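Local structure of chitinase (Thermococcus chitonophagus, 5XSW) at residues A[226-231]-A[241-246]; A[278-281]-A[287-290]. The protein probably hydrolyses chitin as an endochitinase, in this C-terminal part of a longer protein, which holds a bound glycan. All blocks are in the same frame, centred on the assembly; numbering follows the deposited sequence.

Contact 1: A[226-231]-A[241-246]. With NAG (2-acetamido-2-deoxy-beta-D-glucopyranose), chain C; PO4 (phosphate ion), chain F.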
loop_
_atom_site.group_PDB
_atom_site.type_symbol
_atom_site.label_atom_id
_atom_site.label_comp_id
_atom_site.label_asym_id
_atom_site.label_seq_id
_atom_site.Cartn_x
_atom_site.Cartn_y
_atom_site.Cartn_z
ATOM N N LYS A 226 -10.528 21.482 -22.614
ATOM C CA LYS A 226 -9.251 22.146 -22.485
ATOM C C LYS A 226 -8.153 21.152 -22.113
ATOM O O LYS A 226 -8.336 20.214 -21.303
ATOM C CB LYS A 226 -9.333 23.264 -21.448
ATOM C CG LYS A 226 -10.524 24.214 -21.668
ATOM C CD LYS A 226 -10.583 25.301 -20.594
ATOM C CE LYS A 226 -11.724 26.278 -20.847
ATOM N NZ LYS A 226 -11.738 27.374 -19.833
ATOM N N GLY A 227 -7.016 21.355 -22.751
ATOM C CA GLY A 227 -5.845 20.543 -22.525
ATOM C C GLY A 227 -4.701 21.140 -23.315
ATOM O O GLY A 227 -4.820 22.251 -23.871
ATOM N N TYR A 228 -3.578 20.425 -23.314
ATOM C CA TYR A 228 -2.436 20.832 -24.071
ATOM C C TYR A 228 -2.845 20.686 -25.534
ATOM O O TYR A 228 -3.619 19.808 -25.871
ATOM C CB TYR A 228 -1.199 19.962 -23.696
ATOM C CG TYR A 228 -0.892 20.137 -22.221
ATOM C CD1 TYR A 228 -0.187 21.263 -21.770
ATOM C CD2 TYR A 228 -1.364 19.234 -21.274
ATOM C CE1 TYR A 228 0.074 21.468 -20.412
ATOM C CE2 TYR A 228 -1.105 19.404 -19.882
ATOM C CZ TYR A 228 -0.384 20.536 -19.472
ATOM O OH TYR A 228 -0.134 20.749 -18.160
ATOM N N LYS A 229 -2.331 21.554 -26.393
ATOM C CA LYS A 229 -2.590 21.472 -27.831
ATOM C C LYS A 229 -1.594 20.524 -28.468
ATOM O O LYS A 229 -0.390 20.620 -28.247
ATOM C CB LYS A 229 -2.431 22.836 -28.514
ATOM C CG LYS A 229 -3.096 23.942 -27.788
ATOM C CD LYS A 229 -4.534 23.664 -27.643
ATOM C CE LYS A 229 -5.219 25.011 -27.406
ATOM N NZ LYS A 229 -4.628 25.709 -26.239
ATOM N N VAL A 230 -2.096 19.581 -29.237
ATOM C CA VAL A 230 -1.229 18.666 -29.941
ATOM C C VAL A 230 -1.701 18.735 -31.404
ATOM O O VAL A 230 -2.909 18.586 -31.696
ATOM C CB VAL A 230 -1.348 17.243 -29.378
ATOM C CG1 VAL A 230 -0.499 16.262 -30.222
ATOM C CG2 VAL A 230 -0.879 17.217 -27.913
ATOM N N ILE A 231 -0.784 19.003 -32.327
ATOM C CA ILE A 231 -1.179 19.050 -33.735
ATOM C C ILE A 231 -0.803 17.706 -34.356
ATOM O O ILE A 231 0.367 17.323 -34.326
ATOM C CB ILE A 231 -0.430 20.181 -34.541
ATOM C CG1 ILE A 231 -0.547 21.559 -33.870
ATOM C CG2 ILE A 231 -0.858 20.225 -36.018
ATOM C CD1 ILE A 231 -1.900 21.961 -33.561
ATOM N N VAL A 241 -4.812 15.574 -20.360
ATOM C CA VAL A 241 -4.073 14.938 -19.283
ATOM C C VAL A 241 -3.753 15.923 -18.124
ATOM O O VAL A 241 -3.431 17.103 -18.354
ATOM C CB VAL A 241 -2.767 14.341 -19.858
ATOM C CG1 VAL A 241 -1.862 15.453 -20.427
ATOM C CG2 VAL A 241 -1.953 13.588 -18.769
ATOM N N GLN A 242 -3.807 15.478 -16.867
ATOM C CA GLN A 242 -3.204 16.286 -15.777
ATOM C C GLN A 242 -1.788 15.802 -15.674
ATOM O O GLN A 242 -1.499 14.815 -14.970
ATOM C CB GLN A 242 -3.958 16.126 -14.429
ATOM C CG GLN A 242 -5.403 16.608 -14.550
ATOM C CD GLN A 242 -6.285 16.306 -13.318
ATOM O OE1 GLN A 242 -5.798 16.088 -12.204
ATOM N NE2 GLN A 242 -7.572 16.304 -13.534
ATOM N N ILE A 243 -0.874 16.472 -16.372
ATOM C CA ILE A 243 0.417 15.851 -16.660
ATOM C C ILE A 243 1.333 15.884 -15.461
ATOM O O ILE A 243 2.314 15.132 -15.381
ATOM C CB ILE A 243 1.139 16.559 -17.893
ATOM C CG1 ILE A 243 2.295 15.686 -18.446
ATOM C CG2 ILE A 243 1.785 17.921 -17.434
ATOM C CD1 ILE A 243 1.872 14.505 -19.249
ATOM N N ASP A 244 1.070 16.784 -14.510
ATOM C CA ASP A 244 1.896 16.819 -13.308
ATOM C C ASP A 244 1.322 16.039 -12.112
ATOM O O ASP A 244 1.810 16.133 -10.990
ATOM C CB ASP A 244 2.113 18.254 -12.879
ATOM C CG ASP A 244 2.815 19.050 -13.991
ATOM O OD1 ASP A 244 3.849 18.559 -14.521
ATOM O OD2 ASP A 244 2.259 20.063 -14.394
ATOM N N HIS A 245 0.278 15.280 -12.342
ATOM C CA HIS A 245 -0.315 14.502 -11.232
ATOM C C HIS A 245 0.697 13.501 -10.676
ATOM O O HIS A 245 1.316 12.757 -11.425
ATOM C CB HIS A 245 -1.570 13.791 -11.720
ATOM C CG HIS A 245 -2.482 13.382 -10.609
ATOM N ND1 HIS A 245 -2.104 12.454 -9.666
ATOM C CD2 HIS A 245 -3.726 13.808 -10.257
ATOM C CE1 HIS A 245 -3.106 12.267 -8.809
ATOM N NE2 HIS A 245 -4.093 13.088 -9.135
ATOM N N PRO A 246 0.915 13.496 -9.354
ATOM C CA PRO A 246 1.917 12.594 -8.768
ATOM C C PRO A 246 1.597 11.121 -9.042
ATOM O O PRO A 246 2.509 10.306 -9.003
ATOM C CB PRO A 246 1.799 12.842 -7.233
ATOM C CG PRO A 246 1.180 14.319 -7.175
ATOM C CD PRO A 246 0.242 14.344 -8.354
HETATM C C1 NAG C . -10.345 9.636 -13.295
HETATM C C2 NAG C . -9.378 9.916 -12.209
HETATM C C3 NAG C . -8.811 8.631 -11.629
HETATM C C4 NAG C . -9.880 7.659 -11.223
HETATM C C5 NAG C . -10.759 7.415 -12.381
HETATM C C6 NAG C . -11.874 6.502 -11.946
HETATM C C7 NAG C . -7.901 11.974 -12.151
HETATM C C8 NAG C . -6.720 12.769 -12.766
HETATM N N2 NAG C . -8.289 10.759 -12.748
HETATM O O3 NAG C . -7.958 8.876 -10.490
HETATM O O4 NAG C . -9.310 6.366 -10.929
HETATM O O5 NAG C . -11.365 8.666 -12.860
HETATM O O6 NAG C . -12.700 6.453 -13.103
HETATM O O7 NAG C . -8.515 12.337 -11.141
HETATM P P PO4 F . -1.529 19.605 -14.795
HETATM O O1 PO4 F . -0.516 20.703 -14.451
HETATM O O2 PO4 F . -1.468 19.335 -16.360
HETATM O O3 PO4 F . -2.915 20.105 -14.533
HETATM O O4 PO4 F . -1.289 18.352 -13.889
HETATM O O HOH W 1 2.703 21.247 -17.281
#
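Y228, at the start of the β-hairpin formed by strands 228-232 and 235-239, reaches across to V241 and I243, which follow directly after that hairpin. Its side chain stands about at right angles to that of V241, and ring atom CD2 meets V241 CG1 at 3.9 Å. Further along, the edge carbon CE2 passes 3.6 Å from V241 O. I243 holds CG1 anti to its backbone N (chi1 -164°), which sets CG2 between the backbone N and the carbonyl carbon, facing the phenol end, 3.5 Å from Y228 OH.

Between the two segments sits a phosphate ion, probably from the crystallisation liquor. Its O2 lies at the edge of the tyrosine ring, in the ring plane, and is gripped twice: by Y228 OH at 2.6 Å and by I243 N at 2.9 Å, with an N-H...O angle of 151°. The next amide, D244 N, binds phosphate O4 at 2.9 Å. Both amides belong to a type I turn from Q242 to H245, closed by H245 N to Q242 O. A water donates to both Y228 OH and D244 OD2. A phenylalanine here would probably leave phosphate O2 with the I243 amide but without its second donor, and D244 OD2 without the water link to the ring. One hydroxyl and two turn amides converging in this way make a small site suited to an anion, which the phosphate fills.

Contact 2: A[278-281]-A[287-290]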
loop_
_atom_site.group_PDB
_atom_site.type_symbol
_atom_site.label_atom_id
_atom_site.label_comp_id
_atom_site.label_asym_id
_atom_site.label_seq_id
_atom_site.Cartn_x
_atom_site.Cartn_y
_atom_site.Cartn_z
ATOM N N MET A 278 6.198 7.215 -11.064
ATOM C CA MET A 278 4.891 7.404 -11.690
ATOM C C MET A 278 4.718 8.816 -12.308
ATOM O O MET A 278 3.972 8.989 -13.269
ATOM C CB MET A 278 3.743 7.205 -10.697
ATOM C CG MET A 278 3.721 5.806 -9.949
ATOM S SD MET A 278 3.889 4.479 -11.213
ATOM C CE MET A 278 2.504 4.874 -12.120
ATOM N N LYS A 279 5.355 9.822 -11.722
ATOM C CA LYS A 279 5.022 11.197 -12.113
ATOM C C LYS A 279 5.781 11.622 -13.399
ATOM O O LYS A 279 6.992 11.781 -13.399
ATOM C CB LYS A 279 5.348 12.192 -10.951
ATOM C CG LYS A 279 4.905 13.684 -11.291
ATOM C CD LYS A 279 5.447 14.621 -10.101
ATOM C CE LYS A 279 5.012 16.089 -10.328
ATOM N NZ LYS A 279 5.963 16.969 -9.580
ATOM N N VAL A 280 5.043 11.840 -14.464
ATOM C CA VAL A 280 5.650 12.167 -15.746
ATOM C C VAL A 280 5.592 13.689 -15.881
ATOM O O VAL A 280 5.361 14.375 -14.901
ATOM C CB VAL A 280 4.937 11.492 -16.931
ATOM C CG1 VAL A 280 5.125 9.917 -16.896
ATOM C CG2 VAL A 280 3.460 11.858 -16.959
ATOM N N SER A 281 5.870 14.187 -17.069
ATOM C CA SER A 281 5.770 15.600 -17.352
ATOM C C SER A 281 5.775 15.754 -18.843
ATOM O O SER A 281 5.836 14.786 -19.564
ATOM C CB SER A 281 6.933 16.377 -16.728
ATOM O OG SER A 281 8.142 16.063 -17.372
ATOM N N THR A 287 12.026 10.015 -16.740
ATOM C CA THR A 287 12.219 8.565 -16.715
ATOM C C THR A 287 10.926 7.843 -16.369
ATOM O O THR A 287 10.786 6.637 -16.651
ATOM C CB THR A 287 13.326 8.130 -15.704
ATOM O OG1 THR A 287 13.000 8.561 -14.361
ATOM C CG2 THR A 287 14.744 8.687 -16.195
ATOM N N ALA A 288 9.968 8.554 -15.762
ATOM C CA ALA A 288 8.669 7.910 -15.427
ATOM C C ALA A 288 7.890 7.532 -16.712
ATOM O O ALA A 288 6.954 6.754 -16.661
ATOM C CB ALA A 288 7.831 8.866 -14.503
ATOM N N TRP A 289 8.249 8.089 -17.870
ATOM C CA TRP A 289 7.601 7.631 -19.109
ATOM C C TRP A 289 7.931 6.134 -19.344
ATOM O O TRP A 289 7.164 5.395 -19.925
ATOM C CB TRP A 289 8.066 8.444 -20.307
ATOM C CG TRP A 289 7.378 9.839 -20.373
ATOM C CD1 TRP A 289 8.002 11.080 -20.285
ATOM C CD2 TRP A 289 6.006 10.080 -20.540
ATOM N NE1 TRP A 289 7.041 12.074 -20.377
ATOM C CE2 TRP A 289 5.817 11.484 -20.578
ATOM C CE3 TRP A 289 4.874 9.235 -20.691
ATOM C CZ2 TRP A 289 4.558 12.067 -20.741
ATOM C CZ3 TRP A 289 3.609 9.827 -20.879
ATOM C CH2 TRP A 289 3.464 11.234 -20.901
ATOM N N ILE A 290 9.083 5.707 -18.881
ATOM C CA ILE A 290 9.471 4.317 -19.029
ATOM C C ILE A 290 9.005 3.488 -17.836
ATOM O O ILE A 290 8.431 2.405 -18.002
ATOM C CB ILE A 290 11.009 4.204 -19.162
ATOM C CG1 ILE A 290 11.465 4.823 -20.478
ATOM C CG2 ILE A 290 11.464 2.751 -18.998
ATOM C CD1 ILE A 290 13.080 5.028 -20.570
#
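A288 and W289, in the first turn of helix 288-311, pack back onto 278-281, so the two sides of a helix-loop-helix connection close on each other just after helix 274-278 ends. V280 and A288 are the pair whose CA atoms come nearest across the two segments, 5.2 Å apart. The CB of A288 points toward 278-281 and sits tightly, 3.2 Å from K279 O; V280 CG1 also lies 3.8 Å from A288 CB. Outside the pair, D286 OD1 accepts from A288 N.

At W289 the indole lies flat against V280. The CB of V280 stands over one face, 3.9 Å from the centroid of the six-membered ring and 17° off its normal, a CH-pi contact; CG1 and CG2 rest on different parts of the same ring system. With CG beside the backbone N and anti to the carbonyl carbon (chi1 -78°), the indole swings back along the loop, where its NE1 is shared between two weak bonds, one to D283 O and the other, bent to 130° at the hydrogen, from W289 NE1 to S281 O at 3.1 Å.

Contact 1 closes before contact 2 opens along the chain, yet the two meet directly, their centres about 14 Å apart. I243 belongs to both packings: while its CG2 faces Y228, its CG1 lies 3.5 Å from S281 C, and V280 also touches its side chain. Beside it, K279 CE lies 3.3 Å from D244 O. The glycan pocket borders contact 1 more closely: Q242 belongs to it, with OE1 3.5 Å from C8 of a bound NAG, whereas the side chain of V280 in contact 2 is about 11 Å from a NAG. The NAG beside Q242 is also hydrogen-bonded to E213, Q251 and F371, and to R338 of the second subunit.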